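Local coordinates for glyoxalase family protein (Listeria monocytogenes, PDB 2P7Q) that catalyses the hydration of the antibiotic fosfomycin, opening its epoxide at a manganese(II) centre and so conferring resistance, at residues 100-108 with 118-127. The protein carries 1 engineered substitution. Numbering follows the deposited sequence.
Engineered in segment 118-127: Gln126 (natural residue Glu). With MN (manganese (II) ion), chain G; GG6 ([(1S,2S)-1,2-dihydroxypropyl]phosphonic acid), chain H.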
loop_
_atom_site.group_PDB
_atom_site.type_symbol
_atom_site.label_atom_id
_atom_site.label_comp_id
_atom_site.label_asym_id
_atom_site.label_seq_id
_atom_site.Cartn_x
_atom_site.Cartn_y
_atom_site.Cartn_z
ATOM N N VAL A 100 -3.779 -21.316 -6.949
ATOM C CA VAL A 100 -3.643 -21.876 -8.294
ATOM C C VAL A 100 -2.361 -22.704 -8.474
ATOM O O VAL A 100 -1.591 -22.466 -9.410
ATOM C CB VAL A 100 -3.663 -20.765 -9.383
ATOM C CG1 VAL A 100 -5.016 -20.074 -9.409
ATOM C CG2 VAL A 100 -2.557 -19.757 -9.122
ATOM N N GLN A 101 -2.152 -23.679 -7.586
ATOM C CA GLN A 101 -0.977 -24.559 -7.633
ATOM C C GLN A 101 0.214 -23.868 -8.285
ATOM O O GLN A 101 0.469 -24.037 -9.479
ATOM C CB GLN A 101 -1.308 -25.842 -8.398
ATOM C CG GLN A 101 -2.403 -26.669 -7.754
ATOM C CD GLN A 101 -2.861 -27.814 -8.635
ATOM O OE1 GLN A 101 -3.307 -27.603 -9.764
ATOM N NE2 GLN A 101 -2.761 -29.036 -8.120
ATOM N N GLY A 102 0.938 -23.092 -7.484
ATOM C CA GLY A 102 2.081 -22.348 -7.982
ATOM C C GLY A 102 1.998 -20.947 -7.411
ATOM O O GLY A 102 2.825 -20.077 -7.692
ATOM N N GLU A 103 0.959 -20.742 -6.608
ATOM C CA GLU A 103 0.700 -19.478 -5.932
ATOM C C GLU A 103 1.029 -19.794 -4.473
ATOM O O GLU A 103 0.393 -20.658 -3.862
ATOM C CB GLU A 103 -0.778 -19.107 -6.101
ATOM C CG GLU A 103 -1.193 -17.722 -5.612
ATOM C CD GLU A 103 -2.646 -17.399 -5.967
ATOM O OE1 GLU A 103 -3.156 -16.322 -5.574
ATOM O OE2 GLU A 103 -3.282 -18.231 -6.649
ATOM N N GLY A 104 2.040 -19.125 -3.929
ATOM C CA GLY A 104 2.436 -19.383 -2.554
ATOM C C GLY A 104 1.357 -19.127 -1.517
ATOM O O GLY A 104 0.364 -18.454 -1.798
ATOM N N ARG A 105 1.551 -19.663 -0.316
ATOM C CA ARG A 105 0.594 -19.481 0.776
ATOM C C ARG A 105 0.561 -18.013 1.226
ATOM O O ARG A 105 1.550 -17.285 1.092
ATOM C CB ARG A 105 0.980 -20.353 1.973
ATOM C CG ARG A 105 1.053 -21.839 1.703
ATOM C CD ARG A 105 -0.110 -22.598 2.347
ATOM N NE ARG A 105 -0.123 -22.588 3.817
ATOM C CZ ARG A 105 0.906 -22.931 4.596
ATOM N NH1 ARG A 105 2.064 -23.304 4.059
ATOM N NH2 ARG A 105 0.766 -22.941 5.917
ATOM N N SER A 106 -0.582 -17.581 1.750
ATOM C CA SER A 106 -0.731 -16.215 2.248
ATOM C C SER A 106 -1.508 -16.182 3.565
ATOM O O SER A 106 -2.279 -17.097 3.869
ATOM C CB SER A 106 -1.480 -15.338 1.241
ATOM O OG SER A 106 -0.762 -15.154 0.039
ATOM N N ILE A 107 -1.294 -15.120 4.337
ATOM C CA ILE A 107 -2.007 -14.905 5.599
ATOM C C ILE A 107 -2.626 -13.515 5.495
ATOM O O ILE A 107 -1.918 -12.528 5.290
ATOM C CB ILE A 107 -1.071 -14.881 6.842
ATOM C CG1 ILE A 107 -0.352 -16.214 7.018
ATOM C CG2 ILE A 107 -1.882 -14.593 8.092
ATOM C CD1 ILE A 107 0.735 -16.155 8.090
ATOM N N TYR A 108 -3.942 -13.431 5.617
ATOM C CA TYR A 108 -4.610 -12.133 5.551
ATOM C C TYR A 108 -5.168 -11.811 6.928
ATOM O O TYR A 108 -5.565 -12.714 7.665
ATOM C CB TYR A 108 -5.732 -12.154 4.505
ATOM C CG TYR A 108 -5.259 -11.932 3.075
ATOM C CD1 TYR A 108 -5.119 -12.996 2.176
ATOM C CD2 TYR A 108 -4.978 -10.646 2.614
ATOM C CE1 TYR A 108 -4.719 -12.773 0.849
ATOM C CE2 TYR A 108 -4.575 -10.421 1.298
ATOM C CZ TYR A 108 -4.451 -11.482 0.421
ATOM O OH TYR A 108 -4.073 -11.218 -0.885
ATOM N N GLU A 118 -1.345 -8.468 4.611
ATOM C CA GLU A 118 -1.034 -9.802 4.134
ATOM C C GLU A 118 0.438 -10.114 4.237
ATOM O O GLU A 118 1.282 -9.265 3.987
ATOM C CB GLU A 118 -1.468 -9.979 2.676
ATOM C CG GLU A 118 -0.777 -11.148 1.977
ATOM C CD GLU A 118 -1.144 -11.255 0.507
ATOM O OE1 GLU A 118 -1.384 -10.190 -0.110
ATOM O OE2 GLU A 118 -1.178 -12.392 -0.026
ATOM N N LEU A 119 0.727 -11.346 4.615
ATOM C CA LEU A 119 2.093 -11.822 4.691
ATOM C C LEU A 119 2.117 -12.891 3.601
ATOM O O LEU A 119 1.556 -13.974 3.763
ATOM C CB LEU A 119 2.375 -12.425 6.070
ATOM C CG LEU A 119 2.374 -11.427 7.224
ATOM C CD1 LEU A 119 2.650 -12.168 8.525
ATOM C CD2 LEU A 119 3.433 -10.375 6.981
ATOM N N HIS A 120 2.748 -12.562 2.481
ATOM C CA HIS A 120 2.816 -13.457 1.332
ATOM C C HIS A 120 4.103 -14.261 1.245
ATOM O O HIS A 120 5.202 -13.735 1.419
ATOM C CB HIS A 120 2.633 -12.629 0.044
ATOM C CG HIS A 120 2.559 -13.439 -1.218
ATOM N ND1 HIS A 120 1.597 -14.404 -1.435
ATOM C CD2 HIS A 120 3.295 -13.384 -2.354
ATOM C CE1 HIS A 120 1.741 -14.905 -2.649
ATOM N NE2 HIS A 120 2.765 -14.302 -3.227
ATOM N N ALA A 121 3.947 -15.553 0.997
ATOM C CA ALA A 121 5.076 -16.453 0.821
ATOM C C ALA A 121 5.024 -16.685 -0.688
ATOM O O ALA A 121 4.024 -16.354 -1.326
ATOM C CB ALA A 121 4.850 -17.752 1.582
ATOM N N GLY A 122 6.065 -17.244 -1.282
ATOM C CA GLY A 122 5.996 -17.419 -2.718
ATOM C C GLY A 122 6.267 -16.070 -3.362
ATOM O O GLY A 122 6.029 -15.026 -2.755
ATOM N N THR A 123 6.746 -16.094 -4.601
ATOM C CA THR A 123 7.106 -14.877 -5.320
ATOM C C THR A 123 6.265 -14.518 -6.544
ATOM O O THR A 123 5.313 -15.211 -6.896
ATOM C CB THR A 123 8.575 -14.958 -5.763
ATOM O OG1 THR A 123 8.774 -16.147 -6.546
ATOM C CG2 THR A 123 9.490 -15.006 -4.548
ATOM N N LEU A 124 6.641 -13.410 -7.178
ATOM C CA LEU A 124 5.973 -12.911 -8.378
ATOM C C LEU A 124 6.342 -13.793 -9.566
ATOM O O LEU A 124 5.497 -14.123 -10.397
ATOM C CB LEU A 124 6.400 -11.459 -8.656
ATOM C CG LEU A 124 6.009 -10.820 -9.998
ATOM C CD1 LEU A 124 4.513 -10.927 -10.210
ATOM C CD2 LEU A 124 6.444 -9.357 -10.029
ATOM N N GLU A 125 7.613 -14.176 -9.631
ATOM C CA GLU A 125 8.113 -15.018 -10.706
ATOM C C GLU A 125 7.270 -16.281 -10.841
ATOM O O GLU A 125 6.750 -16.572 -11.911
ATOM C CB GLU A 125 9.572 -15.397 -10.441
ATOM C CG GLU A 125 10.255 -16.100 -11.599
ATOM C CD GLU A 125 11.693 -16.482 -11.293
ATOM O OE1 GLU A 125 12.507 -15.584 -10.974
ATOM O OE2 GLU A 125 12.012 -17.684 -11.376
ATOM N N GLN A 126 7.137 -17.026 -9.752
ATOM C CA GLN A 126 6.360 -18.261 -9.760
ATOM C C GLN A 126 4.921 -18.010 -10.228
ATOM O O GLN A 126 4.195 -18.939 -10.589
ATOM C CB GLN A 126 6.358 -18.873 -8.351
ATOM C CG GLN A 126 5.707 -20.257 -8.237
ATOM C CD GLN A 126 6.501 -21.363 -8.932
ATOM O OE1 GLN A 126 7.641 -21.656 -8.562
ATOM N NE2 GLN A 126 5.894 -21.983 -9.940
ATOM N N ARG A 127 4.528 -16.739 -10.232
ATOM C CA ARG A 127 3.182 -16.325 -10.623
ATOM C C ARG A 127 3.115 -15.880 -12.087
ATOM O O ARG A 127 2.053 -15.512 -12.587
ATOM C CB ARG A 127 2.734 -15.183 -9.704
ATOM C CG ARG A 127 1.308 -14.712 -9.880
ATOM C CD ARG A 127 0.313 -15.812 -9.570
ATOM N NE ARG A 127 -1.015 -15.262 -9.321
ATOM C CZ ARG A 127 -1.356 -14.598 -8.220
ATOM N NH1 ARG A 127 -0.467 -14.399 -7.251
ATOM N NH2 ARG A 127 -2.589 -14.122 -8.092
HETATM MN MN MN G . -2.183 -10.030 -2.395
HETATM O O1 GG6 H . -2.192 -12.134 -2.663
HETATM C C2 GG6 H . -1.983 -12.722 -3.981
HETATM C C3 GG6 H . -1.786 -14.274 -3.823
HETATM C C1 GG6 H . -3.208 -12.442 -4.934
HETATM O O2 GG6 H . -4.397 -13.015 -4.410
HETATM P P GG6 H . -3.502 -10.707 -5.175
HETATM O O3 GG6 H . -2.239 -10.032 -5.785
HETATM O O4 GG6 H . -4.618 -10.571 -6.067
HETATM O O5 GG6 H . -3.851 -9.998 -3.802
#
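Glu118 meets Tyr108 across a two-stranded antiparallel hairpin, and its side chain illustrates how a metal ligand is placed by its surroundings. With CG anti to the backbone N (chi1 161°) and the chain extended beyond it, the residue runs alongside the tyrosine, both pointing the same way. Glu118 CB lies 3.4 Å from Tyr108 CE2. Glu118 CG sits over one face of the Tyr108 ring, offset toward its rim, in a CH-pi contact 4.1 Å from the ring centroid. CD comes close to Tyr108 CZ, the carboxylate turned 32° from the ring plane. There the two oxygens divide their work: Glu118 OE1 binds manganese at 2.4 Å, while Glu118 OE2 accepts a hydrogen bond from Ser106 OG at 2.8 Å, nearly in line with its C-O bond. Ser106 OG is in turn held by His120 ND1 (2.9 Å), a fairly straight bond in the imidazole plane. Together with the metal on the other oxygen, this chain of hydrogen bonds, a second shell, holds the carboxylate in one rotation. Tyr108 OH donates to O1 of the diol product, itself a manganese ligand. Farther along, Glu103 OE1 lies over a face of the Arg127 guanidinium, 3.4 Å from Arg127 NH2, a salt bridge of charges alone beside the product. Beneath the site, Ile107 and Leu119 form a hydrogen-bonded pair whose side chains turn to the other face of the sheet, against helix 79-87. Strand 116-120 is central, between 106-110 and 69-73; His69 and His7 of the second subunit join Glu118 at the metal, a glyoxalase-superfamily site shared between two chains.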